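Local coordinates for PlaB phospholipase (Legionella pneumophila, PDB 6ZTI), which acts as a virulence-associated phospholipase of the alpha/beta-hydrolase class, its activity controlled by NAD(H)-mediated tetramerization, at residues B[201-206]-B[268-273]; B[218-223]-B[264-269]. All blocks are in the same frame, centred on the assembly; numbering follows the deposited sequence. Where two conformers were deposited one is given.

Contact 1: B[201-206]-B[268-273]; sequences DRQFYD and GKNIGI. With SND (thionicotinamide-adenine-dinucleotide), chain I.
With chi1 at -172°, D201 turns CG away from its own N and sends the carboxylate across to N270; there chi1 of -64° sets CG beside the backbone N and turns the amide back to meet it. In one of its two conformers, N270 donates from ND2 to the syn lone pair of D201 OD2 at 3.3 Å, nearly straight at 165°, with the oxygen in the amide plane. Q203 OE1, also from one of two conformers, takes only a weak bond from the same ND2 at 3.4 Å. A water that donates to D201 OD2 accepts from I271 N, the water oxygen 2.8 Å from that nitrogen. D201 OD1 accepts from Q203 N at 3.3 Å and closes an Asx turn. Beside the carboxylate, I271 CD1 packs 4.1 Å from D201 CB, while the F204 ring presents its edge to G268 CA.

Further along the same segment the nucleotide takes over: R202 O accepts from SND N7N at 3.1 Å, and the thionicotinamide ring lies over one face of Y205. Y205 O bonds Q371 of the second subunit. The surface contact joins the loop after strand 191-197 to that between strand 257-261 and helix 286-296.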
ATOM      1  N   ASP B 201       0.681   0.969 -36.405  1.00 12.58           N
ATOM      2  CA  ASP B 201       1.186   2.199 -37.008  1.00 12.44           C
ATOM      3  C   ASP B 201       2.536   2.453 -36.347  1.00 12.92           C
ATOM      4  O   ASP B 201       2.615   2.943 -35.216  1.00 13.86           O
ATOM      5  CB  ASP B 201       0.234   3.374 -36.846  1.00 13.07           C
ATOM      6  CG  ASP B 201       0.696   4.600 -37.648  1.00 21.38           C
ATOM      7  OD1 ASP B 201       1.902   4.676 -37.952  1.00 20.20           O
ATOM      8  OD2 ASP B 201      -0.123   5.477 -37.992  1.00 20.96           O
ATOM      9  N   ARG B 202       3.606   2.101 -37.057  1.00 10.34           N
ATOM     10  CA  ARG B 202       4.928   2.028 -36.445  1.00 17.71           C
ATOM     11  C   ARG B 202       5.507   3.399 -36.139  1.00 21.46           C
ATOM     12  O   ARG B 202       6.516   3.476 -35.430  1.00 15.93           O
ATOM     13  CB  ARG B 202       5.856   1.214 -37.352  1.00 16.99           C
ATOM     14  CG  ARG B 202       5.331  -0.213 -37.545  1.00 16.61           C
ATOM     15  CD  ARG B 202       6.415  -1.231 -37.817  1.00 17.80           C
ATOM     16  NE  ARG B 202       5.841  -2.562 -37.857  1.00 15.11           N
ATOM     17  CZ  ARG B 202       5.635  -3.317 -36.784  1.00 18.62           C
ATOM     18  NH1 ARG B 202       5.969  -2.884 -35.573  1.00 11.26           N
ATOM     19  NH2 ARG B 202       5.088  -4.512 -36.926  1.00 12.80           N
ATOM     20  N   GLN B 203       4.890   4.469 -36.649  1.00 15.47           N
ATOM     21  CA  GLN B 203       5.268   5.819 -36.251  0.56 20.89           C
ATOM     22  C   GLN B 203       4.910   6.115 -34.804  1.00 18.68           C
ATOM     23  O   GLN B 203       5.437   7.071 -34.233  1.00 22.27           O
ATOM     24  CB  GLN B 203       4.578   6.859 -37.138  0.56 25.32           C
ATOM     25  CG  GLN B 203       4.952   6.803 -38.593  0.56 22.11           C
ATOM     26  CD  GLN B 203       4.473   8.031 -39.355  0.56 26.94           C
ATOM     27  OE1 GLN B 203       3.756   8.875 -38.809  0.56 28.86           O
ATOM     28  NE2 GLN B 203       4.875   8.139 -40.616  0.56 26.68           N
ATOM     29  N   PHE B 204       4.020   5.331 -34.207  1.00 19.26           N
ATOM     30  CA  PHE B 204       3.503   5.610 -32.875  1.00 26.46           C
ATOM     31  C   PHE B 204       3.852   4.488 -31.907  1.00 24.65           C
ATOM     32  O   PHE B 204       3.081   4.151 -31.010  1.00 30.10           O
ATOM     33  CB  PHE B 204       1.992   5.833 -32.918  1.00 32.14           C
ATOM     34  CG  PHE B 204       1.564   6.965 -33.819  1.00 30.53           C
ATOM     35  CD1 PHE B 204       2.443   7.988 -34.153  1.00 50.99           C
ATOM     36  CD2 PHE B 204       0.277   7.004 -34.333  1.00 54.07           C
ATOM     37  CE1 PHE B 204       2.047   9.028 -34.988  1.00 56.74           C
ATOM     38  CE2 PHE B 204      -0.126   8.043 -35.165  1.00 46.52           C
ATOM     39  CZ  PHE B 204       0.763   9.054 -35.491  1.00 57.02           C
ATOM     40  N   TYR B 205       5.027   3.900 -32.076  1.00 18.70           N
ATOM     41  CA  TYR B 205       5.526   2.915 -31.127  1.00 18.51           C
ATOM     42  C   TYR B 205       6.199   3.637 -29.968  1.00 10.03           C
ATOM     43  O   TYR B 205       7.074   4.480 -30.181  1.00 12.78           O
ATOM     44  CB  TYR B 205       6.517   1.981 -31.813  1.00 12.61           C
ATOM     45  CG  TYR B 205       7.023   0.843 -30.958  1.00 10.91           C
ATOM     46  CD1 TYR B 205       6.185  -0.197 -30.585  1.00  8.35           C
ATOM     47  CD2 TYR B 205       8.348   0.798 -30.550  1.00 10.56           C
ATOM     48  CE1 TYR B 205       6.641  -1.244 -29.814  1.00  8.50           C
ATOM     49  CE2 TYR B 205       8.824  -0.263 -29.781  1.00  9.65           C
ATOM     50  CZ  TYR B 205       7.958  -1.279 -29.421  1.00  7.85           C
ATOM     51  OH  TYR B 205       8.417  -2.329 -28.657  1.00 12.63           O
ATOM     52  N   ASP B 206       5.781   3.320 -28.749  1.00 10.94           N
ATOM     53  CA  ASP B 206       6.414   3.842 -27.540  1.00 13.38           C
ATOM     54  C   ASP B 206       7.460   2.826 -27.112  1.00 10.82           C
ATOM     55  O   ASP B 206       7.113   1.717 -26.707  1.00  9.66           O
ATOM     56  CB  ASP B 206       5.391   4.051 -26.431  1.00 11.99           C
ATOM     57  CG  ASP B 206       6.009   4.523 -25.122  1.00  9.29           C
ATOM     58  OD1 ASP B 206       7.237   4.745 -25.041  1.00 12.51           O
ATOM     59  OD2 ASP B 206       5.249   4.675 -24.154  1.00 17.20           O
ATOM     60  N   GLY B 268      -5.243   7.128 -35.635  1.00 14.74           N
ATOM     61  CA  GLY B 268      -4.362   7.920 -36.468  1.00 15.85           C
ATOM     62  C   GLY B 268      -4.910   8.126 -37.865  1.00 15.83           C
ATOM     63  O   GLY B 268      -5.634   7.286 -38.416  1.00 13.42           O
ATOM     64  N   LYS B 269      -4.555   9.269 -38.461  1.00 14.26           N
ATOM     65  CA  LYS B 269      -5.039   9.575 -39.805  1.00 17.03           C
ATOM     66  C   LYS B 269      -4.372   8.710 -40.877  1.00 14.04           C
ATOM     67  O   LYS B 269      -4.949   8.529 -41.952  1.00 20.13           O
ATOM     68  CB  LYS B 269      -4.838  11.067 -40.111  1.00 24.43           C
ATOM     69  CG  LYS B 269      -5.763  11.978 -39.297  1.00 27.20           C
ATOM     70  CD  LYS B 269      -5.926  13.348 -39.920  1.00 42.98           C
ATOM     71  CE  LYS B 269      -4.807  14.294 -39.522  1.00 45.85           C
ATOM     72  NZ  LYS B 269      -5.054  15.675 -40.045  1.00 55.26           N
ATOM     73  N   ASN B 270      -3.198   8.136 -40.597  1.00 16.22           N
ATOM     74  CA  ASN B 270      -2.528   7.289 -41.585  0.63 20.23           C
ATOM     75  C   ASN B 270      -3.345   6.034 -41.873  1.00 11.73           C
ATOM     76  O   ASN B 270      -3.776   5.801 -43.011  1.00 15.95           O
ATOM     77  CB  ASN B 270      -1.128   6.890 -41.098  0.63 19.42           C
ATOM     78  CG  ASN B 270      -0.188   8.071 -40.939  0.63 22.24           C
ATOM     79  OD1 ASN B 270      -0.152   8.975 -41.774  0.63 18.32           O
ATOM     80  ND2 ASN B 270       0.596   8.059 -39.857  0.63 27.47           N
ATOM     81  N   ILE B 271      -3.559   5.199 -40.856  1.00 13.33           N
ATOM     82  CA  ILE B 271      -4.217   3.915 -41.081  1.00 12.97           C
ATOM     83  C   ILE B 271      -5.151   3.529 -39.939  1.00 10.20           C
ATOM     84  O   ILE B 271      -5.465   2.350 -39.755  1.00 10.65           O
ATOM     85  CB  ILE B 271      -3.166   2.814 -41.306  1.00 12.08           C
ATOM     86  CG1 ILE B 271      -2.205   2.746 -40.119  1.00 16.40           C
ATOM     87  CG2 ILE B 271      -2.382   3.069 -42.577  1.00 16.90           C
ATOM     88  CD1 ILE B 271      -1.514   1.404 -40.001  1.00 12.24           C
ATOM     89  N   GLY B 272      -5.607   4.512 -39.170  1.00  9.24           N
ATOM     90  CA  GLY B 272      -6.573   4.228 -38.124  1.00 11.94           C
ATOM     91  C   GLY B 272      -7.857   3.643 -38.688  1.00 13.16           C
ATOM     92  O   GLY B 272      -8.378   4.107 -39.704  1.00  9.98           O
ATOM     93  N   ILE B 273      -8.395   2.636 -37.987  1.00  8.20           N
ATOM     94  CA  ILE B 273      -9.512   1.865 -38.534  1.00  9.54           C
ATOM     95  C   ILE B 273     -10.692   2.757 -38.926  1.00 12.66           C
ATOM     96  O   ILE B 273     -11.386   2.463 -39.906  1.00 12.46           O
ATOM     97  CB  ILE B 273      -9.940   0.763 -37.551  1.00  9.34           C
ATOM     98  CG1 ILE B 273     -11.059  -0.093 -38.154  1.00  9.47           C
ATOM     99  CG2 ILE B 273     -10.390   1.358 -36.230  1.00  9.13           C
ATOM    100  CD1 ILE B 273     -11.216  -1.469 -37.496  1.00  9.57           C
TER
HETATM  101  PA  SND I 502      11.197  -4.458 -28.252  1.00  9.04           P
HETATM  102  O1A SND I 502      10.750  -3.188 -28.919  1.00  7.26           O
HETATM  103  O2A SND I 502      10.168  -5.566 -28.196  1.00 12.64           O
HETATM  104  O5B SND I 502      11.714  -4.153 -26.745  1.00 11.16           O
HETATM  105  C5B SND I 502      12.002  -5.181 -25.775  1.00  7.25           C
HETATM  106  C4B SND I 502      11.930  -4.482 -24.438  1.00 11.75           C
HETATM  107  O4B SND I 502      12.827  -3.345 -24.456  1.00 12.75           O
HETATM  108  C3B SND I 502      10.564  -3.907 -24.080  1.00  9.83           C
HETATM  109  O3B SND I 502      10.371  -3.849 -22.675  1.00  7.58           O
HETATM  110  C2B SND I 502      10.637  -2.500 -24.667  1.00  9.45           C
HETATM  111  O2B SND I 502       9.737  -1.608 -24.024  1.00  5.34           O
HETATM  112  C1B SND I 502      12.092  -2.141 -24.354  1.00  6.95           C
HETATM  113  N9A SND I 502      12.696  -1.158 -25.252  1.00  5.77           N
HETATM  114  C8A SND I 502      12.526  -1.054 -26.608  1.00  7.92           C
HETATM  115  N7A SND I 502      13.178  -0.057 -27.153  1.00  9.25           N
HETATM  116  C5A SND I 502      13.825   0.539 -26.082  1.00  8.55           C
HETATM  117  C6A SND I 502      14.665   1.664 -25.985  1.00 10.05           C
HETATM  118  N6A SND I 502      15.006   2.427 -27.025  1.00  4.70           N
HETATM  119  N1A SND I 502      15.140   1.991 -24.762  1.00  8.51           N
HETATM  120  C2A SND I 502      14.786   1.243 -23.714  1.00 10.85           C
HETATM  121  N3A SND I 502      13.986   0.174 -23.681  1.00  8.42           N
HETATM  122  C4A SND I 502      13.539  -0.131 -24.904  1.00  8.33           C
HETATM  123  O3  SND I 502      12.550  -5.031 -28.859  1.00 10.31           O
HETATM  124  PN  SND I 502      13.268  -5.144 -30.282  1.00  9.38           P
HETATM  125  O1N SND I 502      12.249  -5.479 -31.297  1.00 13.55           O
HETATM  126  O2N SND I 502      14.452  -6.017 -30.136  1.00 13.91           O
HETATM  127  O5D SND I 502      13.714  -3.625 -30.454  1.00  7.03           O
HETATM  128  C5D SND I 502      14.784  -3.216 -31.320  1.00  5.95           C
HETATM  129  C4D SND I 502      14.511  -1.783 -31.695  1.00  9.12           C
HETATM  130  O4D SND I 502      13.339  -1.713 -32.539  1.00 11.82           O
HETATM  131  C3D SND I 502      14.248  -0.843 -30.515  1.00  9.39           C
HETATM  132  O3D SND I 502      14.965   0.361 -30.740  1.00 11.25           O
HETATM  133  C2D SND I 502      12.727  -0.673 -30.545  1.00  7.09           C
HETATM  134  O2D SND I 502      12.260   0.562 -30.014  1.00  8.85           O
HETATM  135  C1D SND I 502      12.471  -0.736 -32.040  1.00  7.21           C
HETATM  136  N1N SND I 502      11.071  -1.187 -32.290  1.00  9.34           N
HETATM  137  C2N SND I 502      10.303  -0.359 -33.017  1.00 10.87           C
HETATM  138  C3N SND I 502       9.021  -0.733 -33.362  1.00 10.24           C
HETATM  139  C7N SND I 502       8.137   0.182 -34.130  1.00 14.85           C
HETATM  140  S7N SND I 502       6.634  -0.319 -34.636  1.00 32.04           S
HETATM  141  N7N SND I 502       8.599   1.392 -34.371  1.00 13.90           N
HETATM  142  C4N SND I 502       8.557  -1.973 -32.947  1.00  6.44           C
HETATM  143  C5N SND I 502       9.363  -2.796 -32.182  1.00 13.10           C
HETATM  144  C6N SND I 502      10.626  -2.382 -31.856  1.00  9.15           C
HETATM  145  O   HOH W   1      -2.567   5.836 -38.333  1.00 13.48           O

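Contact 2: B[218-223]-B[264-269]; sequences NGVVRV and LSHSGK. Unlike the reference sequence in segment 218-223: N218 (reference Asp).
H266 and N218 stand where the histidine and acid of an alpha/beta-hydrolase catalytic triad would be expected: H266 NE2 makes a weak hydrogen bond to S100 OG, and N218, an Asp in the reference sequence, stands at ND1. The geometry and the loops involved are consistent with that role, with S100 as the probable nucleophile.

Among the hydrogen bonds, N218 ND2 comes in at the edge of the imidazole, near its plane, and gives H266 ND1 a weak bond of 3.0 Å, bent to 131°. The backbones join too, H266 N donating to N218 O at 3.3 Å. What fixes the amide is its own loop: N218 OD1 accepts from V220 N and V221 N, each at 2.9 Å, which makes both an Asx turn (to V220 N) and an Asx motif (to V221 N), and chi1 of 64°, with CG between the backbone N and the carbonyl carbon, folds it over those two amides.

The nonpolar contacts come from the valines. V220 covers one face of the H266 ring in a CH-pi contact, its CB 3.7 Å from the centroid and 16° off the normal, while V221 CG2, in one of two conformers, touches ND1 obliquely.

Outside the two segments, the ring of H99 also meets that of H266.

A water bridges the two loops: it accepts from N218 ND2 at 3.1 Å and donates weakly to L264 O and S265 O.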
ATOM      1  N   ASN B 218      -3.570  -4.242 -32.700  1.00  4.96           N
ATOM      2  CA  ASN B 218      -3.503  -3.051 -33.539  1.00  6.49           C
ATOM      3  C   ASN B 218      -2.803  -1.893 -32.835  1.00 10.73           C
ATOM      4  O   ASN B 218      -2.915  -0.740 -33.274  1.00  7.60           O
ATOM      5  CB  ASN B 218      -4.904  -2.627 -33.985  1.00  6.69           C
ATOM      6  CG  ASN B 218      -5.795  -2.202 -32.823  1.00  8.52           C
ATOM      7  OD1 ASN B 218      -5.348  -2.083 -31.689  1.00  6.63           O
ATOM      8  ND2 ASN B 218      -7.069  -1.957 -33.115  1.00 11.51           N
ATOM      9  N   GLY B 219      -2.066  -2.188 -31.767  1.00  8.88           N
ATOM     10  CA  GLY B 219      -1.435  -1.191 -30.943  1.00  9.30           C
ATOM     11  C   GLY B 219      -2.178  -0.904 -29.659  1.00 10.30           C
ATOM     12  O   GLY B 219      -1.581  -0.365 -28.726  1.00 11.66           O
ATOM     13  N   VAL B 220      -3.465  -1.245 -29.589  1.00  5.92           N
ATOM     14  CA  VAL B 220      -4.260  -0.948 -28.405  1.00 11.68           C
ATOM     15  C   VAL B 220      -5.061  -2.171 -27.976  1.00  7.57           C
ATOM     16  O   VAL B 220      -5.132  -2.476 -26.786  1.00  7.63           O
ATOM     17  CB  VAL B 220      -5.191   0.252 -28.659  1.00  8.24           C
ATOM     18  CG1 VAL B 220      -6.101   0.494 -27.468  1.00 19.18           C
ATOM     19  CG2 VAL B 220      -4.387   1.481 -28.975  1.00  6.80           C
ATOM     20  N   VAL B 221      -5.683  -2.871 -28.925  1.00 10.01           N
ATOM     21  CA  VAL B 221      -6.536  -4.013 -28.626  0.54  8.84           C
ATOM     22  C   VAL B 221      -6.039  -5.217 -29.404  1.00 10.61           C
ATOM     23  O   VAL B 221      -5.772  -5.128 -30.607  1.00 11.15           O
ATOM     24  CB  VAL B 221      -8.017  -3.731 -28.952  0.54 13.25           C
ATOM     25  CG1 VAL B 221      -8.597  -2.755 -27.957  0.54 13.67           C
ATOM     26  CG2 VAL B 221      -8.173  -3.198 -30.374  0.54  9.08           C
ATOM     27  N   ARG B 222      -5.925  -6.342 -28.717  1.00  8.74           N
ATOM     28  CA  ARG B 222      -5.577  -7.585 -29.373  1.00 11.42           C
ATOM     29  C   ARG B 222      -6.766  -8.075 -30.193  1.00  7.91           C
ATOM     30  O   ARG B 222      -7.916  -7.962 -29.764  1.00  5.66           O
ATOM     31  CB  ARG B 222      -5.178  -8.619 -28.322  1.00  9.31           C
ATOM     32  CG  ARG B 222      -4.021  -8.160 -27.438  1.00  9.60           C
ATOM     33  CD  ARG B 222      -3.940  -8.944 -26.158  1.00 10.28           C
ATOM     34  NE  ARG B 222      -2.624  -8.818 -25.547  1.00 10.98           N
ATOM     35  CZ  ARG B 222      -2.300  -9.260 -24.333  1.00 10.24           C
ATOM     36  NH1 ARG B 222      -3.202  -9.853 -23.571  1.00 11.40           N
ATOM     37  NH2 ARG B 222      -1.059  -9.099 -23.878  1.00  9.25           N
ATOM     38  N   VAL B 223      -6.490  -8.611 -31.386  1.00  7.58           N
ATOM     39  CA  VAL B 223      -7.565  -9.179 -32.202  1.00  9.00           C
ATOM     40  C   VAL B 223      -8.442 -10.084 -31.350  1.00  5.35           C
ATOM     41  O   VAL B 223      -9.673 -10.026 -31.399  1.00  7.93           O
ATOM     42  CB  VAL B 223      -6.989  -9.943 -33.409  1.00  7.68           C
ATOM     43  CG1 VAL B 223      -8.103 -10.623 -34.204  1.00 10.49           C
ATOM     44  CG2 VAL B 223      -6.181  -9.029 -34.317  1.00  8.45           C
ATOM     45  N   LEU B 264      -4.943  -1.920 -41.203  1.00 12.48           N
ATOM     46  CA  LEU B 264      -5.616  -0.950 -40.351  1.00 10.94           C
ATOM     47  C   LEU B 264      -5.148  -1.075 -38.908  1.00 11.03           C
ATOM     48  O   LEU B 264      -5.091  -2.183 -38.361  1.00 12.01           O
ATOM     49  CB  LEU B 264      -7.129  -1.142 -40.446  1.00 15.83           C
ATOM     50  CG  LEU B 264      -7.781  -0.897 -41.813  1.00 14.83           C
ATOM     51  CD1 LEU B 264      -9.258  -1.143 -41.696  1.00 23.33           C
ATOM     52  CD2 LEU B 264      -7.528   0.513 -42.299  1.00 16.47           C
ATOM     53  N   SER B 265      -4.827   0.068 -38.291  1.00  8.89           N
ATOM     54  CA  SER B 265      -4.396   0.148 -36.903  1.00  6.97           C
ATOM     55  C   SER B 265      -5.542   0.692 -36.061  1.00  7.01           C
ATOM     56  O   SER B 265      -6.655   0.893 -36.544  1.00 10.00           O
ATOM     57  CB  SER B 265      -3.160   1.033 -36.766  1.00 18.90           C
ATOM     58  OG  SER B 265      -3.469   2.384 -37.093  1.00 14.81           O
ATOM     59  N   HIS B 266      -5.272   0.964 -34.786  1.00 12.31           N
ATOM     60  CA  HIS B 266      -6.345   1.435 -33.916  1.00  9.53           C
ATOM     61  C   HIS B 266      -6.739   2.875 -34.223  1.00 11.87           C
ATOM     62  O   HIS B 266      -7.932   3.199 -34.276  1.00 10.93           O
ATOM     63  CB  HIS B 266      -5.931   1.314 -32.453  1.00  8.01           C
ATOM     64  CG  HIS B 266      -7.082   1.376 -31.491  1.00 13.19           C
ATOM     65  ND1 HIS B 266      -8.015   0.365 -31.380  1.00  9.88           N
ATOM     66  CD2 HIS B 266      -7.442   2.321 -30.590  1.00 11.66           C
ATOM     67  CE1 HIS B 266      -8.900   0.686 -30.453  1.00 10.33           C
ATOM     68  NE2 HIS B 266      -8.570   1.863 -29.952  1.00 11.12           N
ATOM     69  N   SER B 267      -5.752   3.749 -34.428  1.00 10.55           N
ATOM     70  CA  SER B 267      -5.944   5.184 -34.415  1.00 13.84           C
ATOM     71  C   SER B 267      -5.062   5.827 -35.470  1.00 17.64           C
ATOM     72  O   SER B 267      -4.244   5.169 -36.121  1.00 13.67           O
ATOM     73  CB  SER B 267      -5.612   5.754 -33.029  1.00 19.97           C
ATOM     74  OG  SER B 267      -6.467   5.203 -32.054  1.00 27.60           O
ATOM     75  N   GLY B 268      -5.243   7.128 -35.635  1.00 14.74           N
ATOM     76  CA  GLY B 268      -4.362   7.920 -36.468  1.00 15.85           C
ATOM     77  C   GLY B 268      -4.910   8.126 -37.865  1.00 15.83           C
ATOM     78  O   GLY B 268      -5.634   7.286 -38.416  1.00 13.42           O
ATOM     79  N   LYS B 269      -4.555   9.269 -38.461  1.00 14.26           N
ATOM     80  CA  LYS B 269      -5.039   9.575 -39.805  1.00 17.03           C
ATOM     81  C   LYS B 269      -4.372   8.710 -40.877  1.00 14.04           C
ATOM     82  O   LYS B 269      -4.949   8.529 -41.952  1.00 20.13           O
ATOM     83  CB  LYS B 269      -4.838  11.067 -40.111  1.00 24.43           C
ATOM     84  CG  LYS B 269      -5.763  11.978 -39.297  1.00 27.20           C
ATOM     85  CD  LYS B 269      -5.926  13.348 -39.920  1.00 42.98           C
ATOM     86  CE  LYS B 269      -4.807  14.294 -39.522  1.00 45.85           C
ATOM     87  NZ  LYS B 269      -5.054  15.675 -40.045  1.00 55.26           N
TER
HETATM   88  O   HOH W   2      -7.473  -1.840 -36.193  1.00 11.13           O

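In the fold
Leaving strand 191-197, the chain enters a long loop that first supplies 201-206 and then 218-223 before helix 223-226. It runs out through the antiparallel pair 231-238 and 245-252 of the mixed sheet, and returns as edge strand 257-261 of the parallel sheet. The loop that follows, before helix 286-296, closes both contacts: 264-269 for contact 2 and 268-273 for contact 1. Contact 2 nests within contact 1, the two sharing G268 and K269. S265 N probably bonds I271 O, which joins 264-269 to 268-273 within the loop. Contact 2 thus lies by the probable active site, and contact 1 leads outward to the nucleotide at the subunit interface.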